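Lectin (Lotus tetragonolobus, PDB 2EIG) binds carbohydrate as a metal-dependent legume seed lectin, probably recognising L-fucosyl sugars, and assembles from four copies of its chain. Local coordinates at residues A[36-41]-A[96-101]; A[118-121]-A[126-129]; A[151-156]-A[212-217]. One frame throughout, in Å; residues are numbered along the deposited sequence.

Interaction 1. Residues A[36-41]-A[96-101]; sequences VNRTTS and NSQGGY
Residues 36-41 run into the start of strand 39-50, in the seven-stranded sheet of the legume lectin fold, and face 96-101, in the long loop between strands 81-88 and 115-120, with the CA atoms of Thr-40 and Gln-98 6.5 Å apart. Gln-98 and Arg-38 carry the direct contact. The Gln-98 side chain, extended beyond CG, crosses the Arg-38 chain at about a right angle. Its carbonyl oxygen OE1 lies 3.6 Å from Arg-38 CB and nearly as close to CD, so the amide rests on the aliphatic part of the arginine. The Arg-38 guanidinium stands almost perpendicular to the amide, the planes 86° apart, and NH1 comes 3.8 Å from Gln-98 NE2. The guanidinium also makes a cation-pi contact with Trp-209.

Beside this pair, at Thr-40, water makes the link. Thr-40 has OG1 beside its backbone N and anti to its carbonyl carbon (chi1 -55°), which turns the hydroxyl to the loop. Two waters bind it. One lies 2.7 Å from Thr-40 OG1 and donates to Ser-97 OG. The other donates to Gln-98 OE1, with 2.8 Å from the water oxygen to OE1. A third water joins the backbones: it donates to Thr-39 O and accepts from Gly-99 N, the latter 2.7 Å from the water oxygen. Ser-97 OG is held further by Pro-94 O, and Gly-99 O by Thr-207 OG1.

With water carrying the polar links and no charge pair between the segments, this is a hydrated surface join.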
loop_
_atom_site.group_PDB
_atom_site.type_symbol
_atom_site.label_atom_id
_atom_site.label_comp_id
_atom_site.label_asym_id
_atom_site.label_seq_id
_atom_site.Cartn_x
_atom_site.Cartn_y
_atom_site.Cartn_z
ATOM N N VAL A 36 -24.971 33.727 -6.134
ATOM C CA VAL A 36 -24.015 34.636 -6.686
ATOM C C VAL A 36 -23.547 34.275 -8.110
ATOM O O VAL A 36 -23.357 35.150 -8.941
ATOM C CB VAL A 36 -22.869 34.777 -5.654
ATOM C CG1 VAL A 36 -21.483 34.566 -6.228
ATOM C CG2 VAL A 36 -23.029 36.119 -4.910
ATOM N N ASN A 37 -23.425 32.980 -8.361
ATOM C CA ASN A 37 -22.780 32.418 -9.559
ATOM C C ASN A 37 -21.472 31.654 -9.202
ATOM O O ASN A 37 -21.522 30.837 -8.287
ATOM C CB ASN A 37 -22.828 33.374 -10.807
ATOM C CG ASN A 37 -21.464 33.954 -11.249
ATOM O OD1 ASN A 37 -21.015 33.722 -12.392
ATOM N ND2 ASN A 37 -20.855 34.796 -10.382
ATOM N N ARG A 38 -20.358 31.871 -9.901
ATOM C CA ARG A 38 -19.130 31.143 -9.646
ATOM C C ARG A 38 -18.574 31.547 -8.302
ATOM O O ARG A 38 -18.396 32.741 -7.987
ATOM C CB ARG A 38 -18.070 31.457 -10.704
ATOM C CG ARG A 38 -18.508 31.091 -12.126
ATOM C CD ARG A 38 -17.509 31.555 -13.128
ATOM N NE ARG A 38 -17.908 31.124 -14.468
ATOM C CZ ARG A 38 -17.299 31.487 -15.596
ATOM N NH1 ARG A 38 -16.247 32.299 -15.559
ATOM N NH2 ARG A 38 -17.733 31.013 -16.778
ATOM N N THR A 39 -18.285 30.561 -7.482
ATOM C CA THR A 39 -17.605 30.885 -6.257
ATOM C C THR A 39 -16.387 30.003 -6.113
ATOM O O THR A 39 -16.328 28.929 -6.645
ATOM C CB THR A 39 -18.514 30.736 -4.999
ATOM O OG1 THR A 39 -18.924 29.364 -4.893
ATOM C CG2 THR A 39 -19.726 31.684 -5.085
ATOM N N THR A 40 -15.422 30.518 -5.381
ATOM C CA THR A 40 -14.345 29.724 -4.852
ATOM C C THR A 40 -14.226 30.120 -3.414
ATOM O O THR A 40 -14.237 31.302 -3.115
ATOM C CB THR A 40 -13.018 30.026 -5.549
ATOM O OG1 THR A 40 -13.214 29.842 -6.954
ATOM C CG2 THR A 40 -11.892 29.103 -5.014
ATOM N N SER A 41 -14.066 29.115 -2.557
ATOM C CA SER A 41 -13.960 29.266 -1.122
ATOM C C SER A 41 -12.871 28.361 -0.596
ATOM O O SER A 41 -12.855 27.161 -0.910
ATOM C CB SER A 41 -15.269 28.748 -0.476
ATOM O OG SER A 41 -16.370 29.500 -0.956
ATOM N N ASN A 96 -6.789 30.438 -12.190
ATOM C CA ASN A 96 -7.339 29.364 -13.076
ATOM C C ASN A 96 -7.847 28.081 -12.377
ATOM O O ASN A 96 -7.827 26.960 -12.939
ATOM C CB ASN A 96 -6.332 29.011 -14.180
ATOM C CG ASN A 96 -5.486 30.192 -14.591
ATOM O OD1 ASN A 96 -4.290 30.253 -14.270
ATOM N ND2 ASN A 96 -6.087 31.149 -15.268
ATOM N N SER A 97 -8.330 28.260 -11.142
ATOM C CA SER A 97 -8.837 27.164 -10.324
ATOM C C SER A 97 -10.378 27.111 -10.171
ATOM O O SER A 97 -10.896 26.369 -9.351
ATOM C CB SER A 97 -8.156 27.189 -8.963
ATOM O OG SER A 97 -8.409 28.411 -8.268
ATOM N N GLN A 98 -11.101 27.908 -10.963
ATOM C CA GLN A 98 -12.575 27.945 -10.878
ATOM C C GLN A 98 -13.217 26.637 -11.262
ATOM O O GLN A 98 -12.583 25.777 -11.914
ATOM C CB GLN A 98 -13.163 29.117 -11.673
ATOM C CG GLN A 98 -12.903 30.478 -11.009
ATOM C CD GLN A 98 -13.691 31.568 -11.685
ATOM O OE1 GLN A 98 -14.551 32.228 -11.056
ATOM N NE2 GLN A 98 -13.467 31.723 -12.992
ATOM N N GLY A 99 -14.485 26.481 -10.869
ATOM C CA GLY A 99 -15.299 25.360 -11.358
ATOM C C GLY A 99 -14.716 24.004 -10.981
ATOM O O GLY A 99 -14.436 23.705 -9.790
ATOM N N GLY A 100 -14.518 23.182 -11.999
ATOM C CA GLY A 100 -14.109 21.801 -11.805
ATOM C C GLY A 100 -12.683 21.629 -11.286
ATOM O O GLY A 100 -12.313 20.500 -10.910
ATOM N N TYR A 101 -11.908 22.716 -11.312
ATOM C CA TYR A 101 -10.537 22.751 -10.739
ATOM C C TYR A 101 -10.533 22.934 -9.223
ATOM O O TYR A 101 -9.483 22.898 -8.592
ATOM C CB TYR A 101 -9.683 23.793 -11.415
ATOM C CG TYR A 101 -9.484 23.468 -12.866
ATOM C CD1 TYR A 101 -8.656 22.379 -13.242
ATOM C CD2 TYR A 101 -10.169 24.185 -13.871
ATOM C CE1 TYR A 101 -8.503 22.011 -14.576
ATOM C CE2 TYR A 101 -10.019 23.824 -15.229
ATOM C CZ TYR A 101 -9.174 22.740 -15.571
ATOM O OH TYR A 101 -8.969 22.341 -16.893
HETATM O O HOH W 1 -15.600 28.479 -9.363
HETATM O O HOH W 2 -10.737 30.015 -8.130
HETATM O O HOH W 3 -14.747 31.860 -8.266
#

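Interaction 2. Residues A[118-121]-A[126-129]; sequences EFDS and WDPK. With MN (manganese (II) ion), chain F; CA (calcium ion), chain G.
Asp-120 OD1 bridges two metals, lying 2.2 Å from the manganese ion and 2.5 Å from the calcium ion. Asp-120 OD2 also binds calcium, which makes this carboxylate bidentate there. Its CG is anti to the backbone N (chi1 -175°), which brings OD1 between the two metals. Asp-127 comes from the opposite direction and divides its oxygens: OD1 is 2.1 Å from manganese and OD2 is 2.4 Å from calcium. The two carboxylate planes are 77° apart. Asp-120 OD1 and Asp-127 OD1 approach to 3.2 Å, a closeness of like charges that the shared cations would offset. Glu-118 reaches manganese through OE2 at 2.2 Å, while its OE1 accepts from a manganese-bound water. A calcium-bound water in turn accepts from Trp-126 NE1, 3.0 Å from the water oxygen, so the indole is a second-shell group. Its ring stacks on Tyr-101. His-135 completes the manganese site, and His-122 O and Asn-124 OD1 complete the calcium site. The end of strand 115-120 and the following loop thus form the paired transition-metal and calcium site of legume lectins, which, as in other members, probably orders the neighbouring sugar-binding loops.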
loop_
_atom_site.group_PDB
_atom_site.type_symbol
_atom_site.label_atom_id
_atom_site.label_comp_id
_atom_site.label_asym_id
_atom_site.label_seq_id
_atom_site.Cartn_x
_atom_site.Cartn_y
_atom_site.Cartn_z
ATOM N N GLU A 118 -11.465 14.865 -2.501
ATOM C CA GLU A 118 -12.486 15.656 -3.151
ATOM C C GLU A 118 -13.806 14.938 -3.103
ATOM O O GLU A 118 -13.900 13.717 -3.161
ATOM C CB GLU A 118 -12.136 15.992 -4.623
ATOM C CG GLU A 118 -12.080 14.726 -5.478
ATOM C CD GLU A 118 -11.972 15.004 -6.962
ATOM O OE1 GLU A 118 -11.153 15.816 -7.398
ATOM O OE2 GLU A 118 -12.715 14.356 -7.687
ATOM N N PHE A 119 -14.843 15.736 -3.043
ATOM C CA PHE A 119 -16.194 15.245 -3.034
ATOM C C PHE A 119 -16.677 16.048 -4.227
ATOM O O PHE A 119 -16.995 17.220 -4.139
ATOM C CB PHE A 119 -16.904 15.627 -1.731
ATOM C CG PHE A 119 -16.358 14.933 -0.509
ATOM C CD1 PHE A 119 -15.337 15.508 0.243
ATOM C CD2 PHE A 119 -16.847 13.671 -0.130
ATOM C CE1 PHE A 119 -14.823 14.876 1.377
ATOM C CE2 PHE A 119 -16.347 13.037 1.003
ATOM C CZ PHE A 119 -15.329 13.630 1.766
ATOM N N ASP A 120 -16.710 15.396 -5.361
ATOM C CA ASP A 120 -16.849 16.053 -6.619
ATOM C C ASP A 120 -18.259 15.716 -7.110
ATOM O O ASP A 120 -18.600 14.551 -7.283
ATOM C CB ASP A 120 -15.768 15.491 -7.567
ATOM C CG ASP A 120 -15.721 16.176 -8.909
ATOM O OD1 ASP A 120 -14.678 16.109 -9.581
ATOM O OD2 ASP A 120 -16.711 16.771 -9.358
ATOM N N SER A 121 -19.062 16.754 -7.332
ATOM C CA SER A 121 -20.492 16.585 -7.635
ATOM C C SER A 121 -20.766 16.671 -9.135
ATOM O O SER A 121 -21.894 16.668 -9.545
ATOM C CB SER A 121 -21.270 17.688 -6.930
ATOM O OG SER A 121 -20.743 18.965 -7.244
ATOM N N TRP A 126 -12.125 14.999 -17.143
ATOM C CA TRP A 126 -11.005 14.283 -16.565
ATOM C C TRP A 126 -11.460 13.405 -15.415
ATOM O O TRP A 126 -10.668 12.672 -14.798
ATOM C CB TRP A 126 -9.987 15.303 -16.056
ATOM C CG TRP A 126 -10.645 16.345 -15.093
ATOM C CD1 TRP A 126 -11.024 16.141 -13.808
ATOM C CD2 TRP A 126 -11.009 17.711 -15.407
ATOM N NE1 TRP A 126 -11.566 17.300 -13.279
ATOM C CE2 TRP A 126 -11.557 18.278 -14.234
ATOM C CE3 TRP A 126 -10.910 18.504 -16.559
ATOM C CZ2 TRP A 126 -11.999 19.596 -14.178
ATOM C CZ3 TRP A 126 -11.360 19.805 -16.514
ATOM C CH2 TRP A 126 -11.916 20.341 -15.315
ATOM N N ASP A 127 -12.741 13.520 -15.099
ATOM C CA ASP A 127 -13.370 12.769 -14.048
ATOM C C ASP A 127 -13.649 11.348 -14.458
ATOM O O ASP A 127 -13.725 11.070 -15.653
ATOM C CB ASP A 127 -14.657 13.476 -13.611
ATOM C CG ASP A 127 -14.370 14.596 -12.678
ATOM O OD1 ASP A 127 -13.374 14.438 -11.954
ATOM O OD2 ASP A 127 -15.070 15.624 -12.716
ATOM N N PRO A 128 -13.800 10.458 -13.471
ATOM C CA PRO A 128 -13.933 9.045 -13.776
ATOM C C PRO A 128 -15.024 8.821 -14.834
ATOM O O PRO A 128 -16.245 8.955 -14.551
ATOM C CB PRO A 128 -14.250 8.402 -12.427
ATOM C CG PRO A 128 -13.714 9.336 -11.395
ATOM C CD PRO A 128 -13.767 10.727 -12.013
ATOM N N LYS A 129 -14.514 8.585 -16.053
ATOM C CA LYS A 129 -15.237 8.416 -17.341
ATOM C C LYS A 129 -15.750 7.027 -17.270
ATOM O O LYS A 129 -16.096 6.396 -18.314
ATOM C CB LYS A 129 -14.264 8.435 -18.539
ATOM C CG LYS A 129 -14.523 9.457 -19.624
ATOM C CD LYS A 129 -13.339 9.479 -20.647
ATOM C CE LYS A 129 -11.981 9.100 -20.025
ATOM N NZ LYS A 129 -11.421 10.123 -19.062
HETATM MN MN MN F . -13.120 14.553 -9.828
HETATM CA CA CA G . -15.521 17.551 -11.375
HETATM O O HOH W 4 -11.569 16.073 -9.959
HETATM O O HOH W 5 -13.364 18.242 -11.051
HETATM O O HOH W 6 -11.652 12.893 -10.102
HETATM O O HOH W 7 -16.313 19.537 -10.410
#

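Interaction 3. Residues A[151-156]-A[212-217]; sequences WNRVSG and ERERHD
A chi1 of 167° sends CG of Arg-153 away from its own backbone N, and the chain then runs straight to NE. Glu-214 has CG between the backbone N and the carbonyl carbon (chi1 61°) and then extends, and the two side chains run alongside with opposite headings. Their charged ends meet almost coplanar, with the guanidinium and carboxylate planes 17° apart. The arginine grips side-on, both nitrogens on one oxygen. Arg-153 NE is 2.7 Å from Glu-214 OE1 and meets it nearly head-on to the C-O bond. Arg-153 NH2 is 2.6 Å from the same Glu-214 OE1 and donates to the anti lone pair of that oxygen. Both bonds are bent at hydrogen. In the legume lectin sandwich this salt bridge ties the loop crossing from strand 147-150 of one sheet to strand 159-166 of the other onto strand 214-226 of that second sheet. The second oxygen, Glu-214 OE2, is shared by Ser-121 OG and His-216 NE2. The histidine donates over 2.8 Å, from NE2 to OE2, approaching above the carboxylate plane. Bonds at both OE1 and OE2 restrain the rotation of the carboxylate. Arg-153 CB sits 3.8 Å above the Trp-151 ring, over its centre.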
loop_
_atom_site.group_PDB
_atom_site.type_symbol
_atom_site.label_atom_id
_atom_site.label_comp_id
_atom_site.label_asym_id
_atom_site.label_seq_id
_atom_site.Cartn_x
_atom_site.Cartn_y
_atom_site.Cartn_z
ATOM N N TRP A 151 -19.917 8.171 -5.648
ATOM C CA TRP A 151 -20.537 8.829 -4.521
ATOM C C TRP A 151 -22.022 9.066 -4.845
ATOM O O TRP A 151 -22.344 9.724 -5.815
ATOM C CB TRP A 151 -19.808 10.151 -4.184
ATOM C CG TRP A 151 -20.487 11.047 -3.201
ATOM C CD1 TRP A 151 -21.224 10.666 -2.129
ATOM C CD2 TRP A 151 -20.457 12.494 -3.170
ATOM N NE1 TRP A 151 -21.687 11.765 -1.450
ATOM C CE2 TRP A 151 -21.247 12.903 -2.076
ATOM C CE3 TRP A 151 -19.853 13.472 -3.968
ATOM C CZ2 TRP A 151 -21.420 14.249 -1.730
ATOM C CZ3 TRP A 151 -20.035 14.787 -3.650
ATOM C CH2 TRP A 151 -20.822 15.172 -2.528
ATOM N N ASN A 152 -22.891 8.453 -4.039
ATOM C CA ASN A 152 -24.321 8.698 -4.114
ATOM C C ASN A 152 -24.604 10.065 -3.576
ATOM O O ASN A 152 -24.955 10.224 -2.412
ATOM C CB ASN A 152 -25.051 7.669 -3.260
ATOM C CG ASN A 152 -26.570 7.766 -3.397
ATOM O OD1 ASN A 152 -27.092 8.045 -4.489
ATOM N ND2 ASN A 152 -27.291 7.529 -2.278
ATOM N N ARG A 153 -24.457 11.087 -4.385
ATOM C CA ARG A 153 -24.591 12.415 -3.766
ATOM C C ARG A 153 -26.093 12.620 -3.506
ATOM O O ARG A 153 -26.899 12.424 -4.410
ATOM C CB ARG A 153 -23.996 13.480 -4.648
ATOM C CG ARG A 153 -24.351 14.866 -4.268
ATOM C CD ARG A 153 -24.096 15.781 -5.451
ATOM N NE ARG A 153 -24.398 17.183 -5.161
ATOM C CZ ARG A 153 -25.622 17.716 -5.182
ATOM N NH1 ARG A 153 -26.689 16.976 -5.419
ATOM N NH2 ARG A 153 -25.788 18.996 -4.939
ATOM N N VAL A 154 -26.443 12.971 -2.261
ATOM C CA VAL A 154 -27.855 13.204 -1.890
ATOM C C VAL A 154 -27.928 14.617 -1.354
ATOM O O VAL A 154 -27.335 14.955 -0.317
ATOM C CB VAL A 154 -28.429 12.130 -0.839
ATOM C CG1 VAL A 154 -29.869 12.466 -0.371
ATOM C CG2 VAL A 154 -28.354 10.677 -1.401
ATOM N N SER A 155 -28.686 15.439 -2.052
ATOM C CA SER A 155 -28.894 16.820 -1.632
ATOM C C SER A 155 -29.374 16.966 -0.198
ATOM O O SER A 155 -30.405 16.409 0.189
ATOM C CB SER A 155 -29.891 17.495 -2.551
ATOM O OG SER A 155 -30.003 18.851 -2.217
ATOM N N GLY A 156 -28.630 17.724 0.594
ATOM C CA GLY A 156 -29.009 17.966 1.988
ATOM C C GLY A 156 -28.698 16.844 2.927
ATOM O O GLY A 156 -28.942 16.962 4.145
ATOM N N GLU A 212 -24.115 25.831 -12.943
ATOM C CA GLU A 212 -24.070 24.676 -12.055
ATOM C C GLU A 212 -23.576 25.151 -10.683
ATOM O O GLU A 212 -22.668 25.936 -10.597
ATOM C CB GLU A 212 -23.106 23.606 -12.599
ATOM C CG GLU A 212 -23.546 22.755 -13.812
ATOM C CD GLU A 212 -23.172 23.356 -15.109
ATOM O OE1 GLU A 212 -22.863 24.560 -15.162
ATOM O OE2 GLU A 212 -23.176 22.607 -16.101
ATOM N N ARG A 213 -24.145 24.641 -9.611
ATOM C CA ARG A 213 -23.781 25.137 -8.283
ATOM C C ARG A 213 -24.473 24.302 -7.257
ATOM O O ARG A 213 -25.409 23.570 -7.557
ATOM C CB ARG A 213 -24.181 26.591 -8.117
ATOM C CG ARG A 213 -25.718 26.789 -8.083
ATOM C CD ARG A 213 -25.979 28.239 -8.200
ATOM N NE ARG A 213 -26.059 28.615 -9.608
ATOM C CZ ARG A 213 -26.022 29.873 -10.033
ATOM N NH1 ARG A 213 -25.825 30.834 -9.142
ATOM N NH2 ARG A 213 -26.150 30.158 -11.336
ATOM N N GLU A 214 -23.984 24.390 -6.038
ATOM C CA GLU A 214 -24.595 23.724 -4.910
ATOM C C GLU A 214 -24.037 24.387 -3.632
ATOM O O GLU A 214 -23.030 25.097 -3.689
ATOM C CB GLU A 214 -24.286 22.218 -4.919
ATOM C CG GLU A 214 -22.813 21.958 -4.835
ATOM C CD GLU A 214 -22.407 20.512 -4.996
ATOM O OE1 GLU A 214 -23.273 19.594 -4.878
ATOM O OE2 GLU A 214 -21.177 20.311 -5.210
ATOM N N ARG A 215 -24.693 24.162 -2.500
ATOM C CA ARG A 215 -24.102 24.497 -1.215
ATOM C C ARG A 215 -23.097 23.383 -0.850
ATOM O O ARG A 215 -23.299 22.211 -1.235
ATOM C CB ARG A 215 -25.191 24.587 -0.138
ATOM C CG ARG A 215 -26.310 25.675 -0.377
ATOM C CD ARG A 215 -27.068 26.046 0.907
ATOM N NE ARG A 215 -26.131 26.515 1.936
ATOM C CZ ARG A 215 -25.618 27.739 2.011
ATOM N NH1 ARG A 215 -25.979 28.693 1.159
ATOM N NH2 ARG A 215 -24.743 28.009 2.980
ATOM N N HIS A 216 -22.039 23.750 -0.120
ATOM C CA HIS A 216 -21.194 22.806 0.629
ATOM C C HIS A 216 -21.067 23.388 2.002
ATOM O O HIS A 216 -20.404 24.377 2.192
ATOM C CB HIS A 216 -19.796 22.657 0.023
ATOM C CG HIS A 216 -19.799 22.636 -1.467
ATOM N ND1 HIS A 216 -19.613 23.776 -2.209
ATOM C CD2 HIS A 216 -20.023 21.637 -2.361
ATOM C CE1 HIS A 216 -19.677 23.483 -3.500
ATOM N NE2 HIS A 216 -19.897 22.194 -3.623
ATOM N N ASP A 217 -21.768 22.783 2.946
ATOM C CA ASP A 217 -21.859 23.323 4.285
ATOM C C ASP A 217 -21.328 22.257 5.147
ATOM O O ASP A 217 -21.813 21.109 5.134
ATOM C CB ASP A 217 -23.305 23.576 4.677
ATOM C CG ASP A 217 -23.954 24.581 3.805
ATOM O OD1 ASP A 217 -25.098 24.316 3.382
ATOM O OD2 ASP A 217 -23.315 25.625 3.528
#

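Overall arrangement
All three contacts lie in one legume lectin domain, their centres 13 to 15 Å apart. Interaction 2 is buried and held by metal bonds. Interaction 3 is partly buried and relies on a direct salt bridge. Interaction 1 is at the surface and relies on water. Interactions 1 and 2 both reach the seven-stranded sheet, through strands 39-50 and 115-120. They touch where Gly-100 and Tyr-101 pack on Trp-126. Interaction 3 belongs to the eight-stranded sheet, through strand 214-226, and to a loop that connects the two sheets. It meets interaction 2 through Ser-121 and through Trp-151, which packs on Phe-119 and Asp-120. Arg-213 packs near Asn-37 of interaction 1.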